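Local coordinates for PHD finger protein 14 (Danio rerio, PDB 7D86) that reads the histone H3 tail, preferring the unmodified form, through a zinc-binding PZP module and represses PDGFRA expression in the control of mesenchymal cell proliferation, at residues V34-E38 with G39-V43; H95-C98 with A99-P103; C161-E165 with G166-E170. One frame throughout, in Å; residues are numbered along the deposited sequence.

Contact 1: residues V34-E38 with G39-V43; sequences VTVHE and GCYGV. With ZN (zinc ion), chain E.
The first PHD finger of the PZP module places the His-x-x-Cys half of its first zinc site here, where His-37 ends strand 35-37 and Cys-40 sits one turn on. The zinc ion is bound by His-37 ND1 at 2.1 Å and by Cys-40 SG at 2.3 Å; Cys-12 and Cys-15 complete the site. Both side chains swing beside their own backbone N (chi1 -76° and -69°), which brings SG to the edge of the imidazole, near its plane and 3.6 Å from His-37 CB. The far nitrogen, NE2, is held by the carbonyl of Asn-19. A weak bond from Cys-40 N to His-37 O closes the turn. Glu-38 O then takes two donors from opposite faces of its carbonyl plane, Tyr-41 N at 3.1 Å and Val-43 N at 2.9 Å, with Gly-42 between them at positive phi. On the strand side of the turn, Val-36 CG2 touches both Cys-40 CB (3.9 Å) and Tyr-41 CB, crossing the tyrosine at about a right angle. With one nitrogen on the metal and the other on a carbonyl, the imidazole is fixed in rotation, and the Asn-19 bond is likely to make it a more electron-rich ligand.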
loop_
_atom_site.group_PDB
_atom_site.type_symbol
_atom_site.label_atom_id
_atom_site.label_comp_id
_atom_site.label_asym_id
_atom_site.label_seq_id
_atom_site.Cartn_x
_atom_site.Cartn_y
_atom_site.Cartn_z
ATOM N N VAL A 34 -11.470 5.635 6.309
ATOM C CA VAL A 34 -10.680 4.693 5.524
ATOM C C VAL A 34 -11.274 3.298 5.666
ATOM O O VAL A 34 -11.839 2.942 6.711
ATOM C CB VAL A 34 -9.203 4.735 5.953
ATOM C CG1 VAL A 34 -8.998 4.042 7.300
ATOM C CG2 VAL A 34 -8.312 4.116 4.875
ATOM N N THR A 35 -11.171 2.503 4.606
ATOM C CA THR A 35 -11.774 1.178 4.549
ATOM C C THR A 35 -10.702 0.146 4.236
ATOM O O THR A 35 -9.839 0.378 3.385
ATOM C CB THR A 35 -12.878 1.117 3.489
ATOM O OG1 THR A 35 -12.373 1.622 2.249
ATOM C CG2 THR A 35 -14.082 1.949 3.918
ATOM N N VAL A 36 -10.764 -0.996 4.920
ATOM C CA VAL A 36 -9.709 -1.999 4.821
ATOM C C VAL A 36 -10.275 -3.345 5.235
ATOM O O VAL A 36 -11.159 -3.432 6.096
ATOM C CB VAL A 36 -8.486 -1.593 5.683
ATOM C CG1 VAL A 36 -8.850 -1.579 7.173
ATOM C CG2 VAL A 36 -7.300 -2.517 5.416
ATOM N N HIS A 37 -9.791 -4.411 4.582
ATOM C CA HIS A 37 -10.019 -5.763 5.064
ATOM C C HIS A 37 -9.430 -5.914 6.458
ATOM O O HIS A 37 -8.323 -5.439 6.730
ATOM C CB HIS A 37 -9.358 -6.797 4.138
ATOM C CG HIS A 37 -10.091 -7.055 2.855
ATOM N ND1 HIS A 37 -9.506 -6.871 1.621
ATOM C CD2 HIS A 37 -11.335 -7.535 2.616
ATOM C CE1 HIS A 37 -10.368 -7.202 0.674
ATOM N NE2 HIS A 37 -11.485 -7.607 1.251
ATOM N N GLU A 38 -10.175 -6.582 7.342
ATOM C CA GLU A 38 -9.597 -7.047 8.598
ATOM C C GLU A 38 -8.267 -7.753 8.357
ATOM O O GLU A 38 -7.258 -7.449 9.005
ATOM C CB GLU A 38 -10.570 -7.993 9.307
ATOM C CG GLU A 38 -11.806 -7.336 9.884
ATOM C CD GLU A 38 -12.850 -8.356 10.301
ATOM O OE1 GLU A 38 -12.918 -9.431 9.668
ATOM O OE2 GLU A 38 -13.599 -8.089 11.262
ATOM N N GLY A 39 -8.248 -8.695 7.410
ATOM C CA GLY A 39 -7.051 -9.464 7.121
ATOM C C GLY A 39 -5.939 -8.664 6.480
ATOM O O GLY A 39 -4.785 -9.096 6.512
ATOM N N CYS A 40 -6.251 -7.503 5.909
ATOM C CA CYS A 40 -5.214 -6.642 5.354
ATOM C C CYS A 40 -4.662 -5.642 6.362
ATOM O O CYS A 40 -3.731 -4.902 6.027
ATOM C CB CYS A 40 -5.743 -5.895 4.125
ATOM S SG CYS A 40 -6.053 -6.952 2.690
ATOM N N TYR A 41 -5.196 -5.606 7.589
ATOM C CA TYR A 41 -4.755 -4.648 8.594
ATOM C C TYR A 41 -4.318 -5.300 9.899
ATOM O O TYR A 41 -4.016 -4.585 10.863
ATOM C CB TYR A 41 -5.872 -3.635 8.888
ATOM C CG TYR A 41 -5.394 -2.319 9.469
ATOM C CD1 TYR A 41 -4.448 -1.555 8.805
ATOM C CD2 TYR A 41 -5.919 -1.824 10.665
ATOM C CE1 TYR A 41 -4.014 -0.353 9.312
ATOM C CE2 TYR A 41 -5.488 -0.618 11.189
ATOM C CZ TYR A 41 -4.539 0.117 10.506
ATOM O OH TYR A 41 -4.111 1.321 11.011
ATOM N N GLY A 42 -4.274 -6.628 9.964
ATOM C CA GLY A 42 -3.956 -7.313 11.199
ATOM C C GLY A 42 -5.117 -7.493 12.147
ATOM O O GLY A 42 -4.904 -7.930 13.282
ATOM N N VAL A 43 -6.336 -7.164 11.724
ATOM C CA VAL A 43 -7.516 -7.322 12.564
ATOM C C VAL A 43 -8.246 -8.609 12.204
ATOM O O VAL A 43 -8.135 -9.616 12.904
ATOM C CB VAL A 43 -8.458 -6.104 12.436
ATOM C CG1 VAL A 43 -9.699 -6.287 13.301
ATOM C CG2 VAL A 43 -7.725 -4.824 12.808
HETATM ZN ZN ZN E . -7.679 -5.961 1.362
#

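Contact 2: residues H95-C98 with A99-P103; sequences HVVC and ALYVP. With ZN (zinc ion), chain C.
Val-97 and Tyr-101 lie one turn apart on helix 96-101 of the C2HC pre-PHD finger, the isopropyl group slanting past one side of the phenol ring. Val-97 CG2, set opposite its backbone N, comes 4.0 Å from Tyr-101 CE1. The ring turns its edge to the chain: Val-97 O lies near the ring plane, 3.3 Å from Tyr-101 CD1, while the same oxygen takes only weak bonds from Leu-100 N and Tyr-101 N. At the far end the hydroxyl meets the carbonyl of Ser-169, and Phe-181 packs edge-to-face with the ring. A leucine in place of Tyr-101 would probably leave that carbonyl without its hydroxyl partner and open a gap beside Val-97. Leu-100 leaves the helix in another direction; its CG, beside the backbone N at chi1 -60°, rests 3.2 Å from Val-96 O, and its CD1 comes within 4.3 Å of Val-96 CG1.

His-95 and Cys-98 hold the metal. His-95 is the N-cap residue, its O accepting from Ala-99 N at 3.0 Å, and its ND1 binds the zinc ion 2.0 Å away; Cys-98 SG binds at 2.3 Å, with Cys-75 and Cys-78 as the other ligands. Asp-82 O holds His-95 NE2. At the other end Val-102 N gives Cys-98 O a fairly straight bond (161° at the hydrogen). The zinc thus spans the N-cap residue and the first turn through two side chains, so the helix start and the metal site are likely to hold each other in place.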
loop_
_atom_site.group_PDB
_atom_site.type_symbol
_atom_site.label_atom_id
_atom_site.label_comp_id
_atom_site.label_asym_id
_atom_site.label_seq_id
_atom_site.Cartn_x
_atom_site.Cartn_y
_atom_site.Cartn_z
ATOM N N HIS A 95 2.558 3.464 5.064
ATOM C CA HIS A 95 1.406 2.747 4.525
ATOM C C HIS A 95 1.566 1.248 4.733
ATOM O O HIS A 95 2.663 0.691 4.598
ATOM C CB HIS A 95 1.228 3.014 3.024
ATOM C CG HIS A 95 0.816 4.405 2.694
ATOM N ND1 HIS A 95 1.664 5.305 2.090
ATOM C CD2 HIS A 95 -0.354 5.062 2.890
ATOM C CE1 HIS A 95 1.040 6.457 1.933
ATOM N NE2 HIS A 95 -0.187 6.336 2.406
ATOM N N VAL A 96 0.455 0.580 5.047
ATOM C CA VAL A 96 0.443 -0.877 4.979
ATOM C C VAL A 96 0.885 -1.339 3.593
ATOM O O VAL A 96 1.692 -2.267 3.459
ATOM C CB VAL A 96 -0.953 -1.422 5.338
ATOM C CG1 VAL A 96 -1.060 -2.887 4.957
ATOM C CG2 VAL A 96 -1.249 -1.213 6.826
ATOM N N VAL A 97 0.389 -0.687 2.543
ATOM C CA VAL A 97 0.722 -1.148 1.195
ATOM C C VAL A 97 2.205 -0.933 0.903
ATOM O O VAL A 97 2.858 -1.783 0.288
ATOM C CB VAL A 97 -0.191 -0.470 0.150
ATOM C CG1 VAL A 97 0.180 0.986 -0.067
ATOM C CG2 VAL A 97 -0.155 -1.239 -1.154
ATOM N N CYS A 98 2.782 0.173 1.378
ATOM C CA CYS A 98 4.214 0.376 1.151
ATOM C C CYS A 98 5.031 -0.684 1.877
ATOM O O CYS A 98 6.062 -1.152 1.366
ATOM C CB CYS A 98 4.630 1.785 1.585
ATOM S SG CYS A 98 4.048 3.094 0.459
ATOM N N ALA A 99 4.560 -1.114 3.048
ATOM C CA ALA A 99 5.268 -2.155 3.781
ATOM C C ALA A 99 5.218 -3.490 3.051
ATOM O O ALA A 99 6.154 -4.288 3.160
ATOM C CB ALA A 99 4.693 -2.293 5.193
ATOM N N LEU A 100 4.154 -3.746 2.287
ATOM C CA LEU A 100 4.044 -5.024 1.584
ATOM C C LEU A 100 4.972 -5.105 0.384
ATOM O O LEU A 100 5.349 -6.209 -0.028
ATOM C CB LEU A 100 2.607 -5.256 1.122
ATOM C CG LEU A 100 1.586 -5.281 2.260
ATOM C CD1 LEU A 100 0.171 -5.428 1.714
ATOM C CD2 LEU A 100 1.932 -6.415 3.219
ATOM N N TYR A 101 5.336 -3.970 -0.206
ATOM C CA TYR A 101 6.013 -4.012 -1.494
ATOM C C TYR A 101 7.453 -3.535 -1.462
ATOM O O TYR A 101 8.222 -3.916 -2.344
ATOM C CB TYR A 101 5.229 -3.195 -2.538
ATOM C CG TYR A 101 3.992 -3.903 -3.014
ATOM C CD1 TYR A 101 2.796 -3.804 -2.304
ATOM C CD2 TYR A 101 4.012 -4.692 -4.165
ATOM C CE1 TYR A 101 1.657 -4.463 -2.726
ATOM C CE2 TYR A 101 2.868 -5.349 -4.598
ATOM C CZ TYR A 101 1.697 -5.231 -3.871
ATOM O OH TYR A 101 0.560 -5.883 -4.271
ATOM N N VAL A 102 7.844 -2.718 -0.488
ATOM C CA VAL A 102 9.237 -2.288 -0.398
ATOM C C VAL A 102 10.075 -3.464 0.098
ATOM O O VAL A 102 9.792 -4.028 1.166
ATOM C CB VAL A 102 9.392 -1.050 0.504
ATOM C CG1 VAL A 102 10.875 -0.714 0.694
ATOM C CG2 VAL A 102 8.649 0.146 -0.096
ATOM N N PRO A 103 11.096 -3.883 -0.651
ATOM C CA PRO A 103 11.928 -5.011 -0.202
ATOM C C PRO A 103 12.584 -4.749 1.149
ATOM O O PRO A 103 12.933 -3.621 1.492
ATOM C CB PRO A 103 12.986 -5.139 -1.308
ATOM C CG PRO A 103 12.351 -4.546 -2.528
ATOM C CD PRO A 103 11.414 -3.454 -2.024
HETATM ZN ZN ZN C . 3.597 5.084 1.608
#

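Contact 3: residues C161-E165 with G166-E170; sequences CAQRE and GLLSE. With ZN (zinc ion), chain D.
A Schellman motif ends helix 159-164 of the second PHD finger and turns the chain into strand 168-170. Two backbone bonds make it. Leu-167 N reaches back to Ala-162 O at 3.0 Å, and Gly-166 N to Gln-163 O at 3.0 Å, the second donor standing above the carbonyl plane. Gly-166 carries the positive phi of the motif (77°), and a CB there would clash with Glu-165 O.

The apolar contacts fold the two leucines back on the last turn. Leu-168 straddles it: CD1 lies 3.5 Å from Gln-163 CB, and CD2 lies 3.7 Å from Ala-162 CB. With CG beside the backbone N (chi1 -55°), the two methyls reach neighbouring residues of the last turn. Leu-167 lies on another side of Ala-162, its CB near the alanine methyl and its CD1 touching Glu-165 CB. Leu-168 also rests on Val-97 and Tyr-101 of helix 96-101.

The charged and polar groups find their partners mostly in other parts of the chain. Arg-164 has Cys-161 O over one face of its guanidinium; its NH1 pairs with Glu-135 and its NH2 bonds Leu-133 O, while the link from NH2 to Glu-165 OE2 is long. Glu-165 has its salt bridge with Arg-194 of helix 191-204, and Gln-163 NE2 bonds Cys-13 O, tying this helix to the first PHD finger.

At the start of the helical segment, Cys-161 SG is one of four zinc ligands, beside Cys-131, Cys-134 and His-158. Across the turn, one water donates to Gln-163 O at 3.0 Å and accepts from Leu-168 N at 3.2 Å.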
loop_
_atom_site.group_PDB
_atom_site.type_symbol
_atom_site.label_atom_id
_atom_site.label_comp_id
_atom_site.label_asym_id
_atom_site.label_seq_id
_atom_site.Cartn_x
_atom_site.Cartn_y
_atom_site.Cartn_z
ATOM N N CYS A 161 1.951 5.275 -5.780
ATOM C CA CYS A 161 1.781 5.761 -7.142
ATOM C C CYS A 161 1.452 4.611 -8.084
ATOM O O CYS A 161 0.565 4.729 -8.937
ATOM C CB CYS A 161 3.039 6.508 -7.594
ATOM S SG CYS A 161 3.323 8.109 -6.742
ATOM N N ALA A 162 2.142 3.478 -7.921
ATOM C CA ALA A 162 1.796 2.289 -8.689
ATOM C C ALA A 162 0.406 1.791 -8.322
ATOM O O ALA A 162 -0.351 1.339 -9.191
ATOM C CB ALA A 162 2.846 1.193 -8.462
ATOM N N GLN A 163 0.043 1.871 -7.038
ATOM C CA GLN A 163 -1.284 1.417 -6.634
ATOM C C GLN A 163 -2.361 2.207 -7.364
ATOM O O GLN A 163 -3.360 1.640 -7.825
ATOM C CB GLN A 163 -1.457 1.554 -5.115
ATOM C CG GLN A 163 -2.756 0.950 -4.588
ATOM C CD GLN A 163 -3.018 1.268 -3.123
ATOM O OE1 GLN A 163 -2.728 2.366 -2.649
ATOM N NE2 GLN A 163 -3.573 0.300 -2.402
ATOM N N ARG A 164 -2.159 3.519 -7.485
ATOM C CA ARG A 164 -3.132 4.389 -8.134
ATOM C C ARG A 164 -3.313 4.013 -9.596
ATOM O O ARG A 164 -4.419 4.113 -10.140
ATOM C CB ARG A 164 -2.681 5.845 -7.998
ATOM C CG ARG A 164 -3.554 6.866 -8.682
ATOM C CD ARG A 164 -2.887 8.238 -8.706
ATOM N NE ARG A 164 -1.859 8.300 -9.743
ATOM C CZ ARG A 164 -0.565 8.496 -9.512
ATOM N NH1 ARG A 164 -0.128 8.680 -8.274
ATOM N NH2 ARG A 164 0.292 8.526 -10.526
ATOM N N GLU A 165 -2.242 3.585 -10.245
ATOM C CA GLU A 165 -2.302 3.209 -11.653
ATOM C C GLU A 165 -2.719 1.755 -11.865
ATOM O O GLU A 165 -2.721 1.287 -13.017
ATOM C CB GLU A 165 -0.943 3.470 -12.310
ATOM C CG GLU A 165 -0.588 4.947 -12.430
ATOM C CD GLU A 165 -1.508 5.691 -13.387
ATOM O OE1 GLU A 165 -2.103 5.046 -14.277
ATOM O OE2 GLU A 165 -1.647 6.924 -13.249
ATOM N N GLY A 166 -3.072 1.039 -10.798
ATOM C CA GLY A 166 -3.550 -0.326 -10.924
ATOM C C GLY A 166 -2.449 -1.341 -11.164
ATOM O O GLY A 166 -2.692 -2.379 -11.790
ATOM N N LEU A 167 -1.244 -1.072 -10.681
ATOM C CA LEU A 167 -0.064 -1.854 -11.050
ATOM C C LEU A 167 0.374 -2.859 -9.988
ATOM O O LEU A 167 1.266 -3.669 -10.257
ATOM C CB LEU A 167 1.103 -0.909 -11.367
ATOM C CG LEU A 167 0.809 0.128 -12.456
ATOM C CD1 LEU A 167 2.022 1.007 -12.682
ATOM C CD2 LEU A 167 0.410 -0.572 -13.751
ATOM N N LEU A 168 -0.214 -2.833 -8.794
ATOM C CA LEU A 168 0.184 -3.730 -7.716
ATOM C C LEU A 168 -0.669 -4.987 -7.757
ATOM O O LEU A 168 -1.896 -4.911 -7.880
ATOM C CB LEU A 168 0.040 -3.057 -6.348
ATOM C CG LEU A 168 0.758 -1.729 -6.127
ATOM C CD1 LEU A 168 0.544 -1.248 -4.694
ATOM C CD2 LEU A 168 2.253 -1.873 -6.436
ATOM N N SER A 169 -0.011 -6.145 -7.657
ATOM C CA SER A 169 -0.685 -7.432 -7.673
ATOM C C SER A 169 -0.249 -8.268 -6.480
ATOM O O SER A 169 0.855 -8.109 -5.950
ATOM C CB SER A 169 -0.395 -8.210 -8.976
ATOM O OG SER A 169 -0.765 -7.469 -10.124
ATOM N N GLU A 170 -1.128 -9.172 -6.068
ATOM C CA GLU A 170 -0.792 -10.195 -5.086
ATOM C C GLU A 170 -1.133 -11.547 -5.691
ATOM O O GLU A 170 -2.276 -11.772 -6.096
ATOM C CB GLU A 170 -1.545 -9.988 -3.770
ATOM C CG GLU A 170 -1.230 -11.046 -2.711
ATOM C CD GLU A 170 -2.000 -10.834 -1.414
ATOM O OE1 GLU A 170 -1.702 -11.536 -0.424
ATOM O OE2 GLU A 170 -2.899 -9.967 -1.380
HETATM ZN ZN ZN D . 5.525 8.789 -6.948
HETATM O O HOH W 1 -2.873 -1.367 -7.840
#

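How the contacts relate
The three contacts come in series along the chain, one in each zinc finger of the PZP module: contact 1 in the first PHD finger, contact 2 in the C2HC finger, contact 3 in the second PHD finger. Contact 2 lies nearest the chain centre and touches both others. Its centre is about 14 Å from that of contact 1, where Val-96 meets Cys-40 and Tyr-41, and about 12 Å from that of contact 3, where Val-97 packs on Leu-168 and Tyr-101 OH probably hydrogen-bonds Ser-169 O. In each, a short helix directly follows a histidine ligand (His-37, His-95, His-158). Helix 96-101, between the other two, thus joins the fingers into one compact unit, the region required for histone H3 binding.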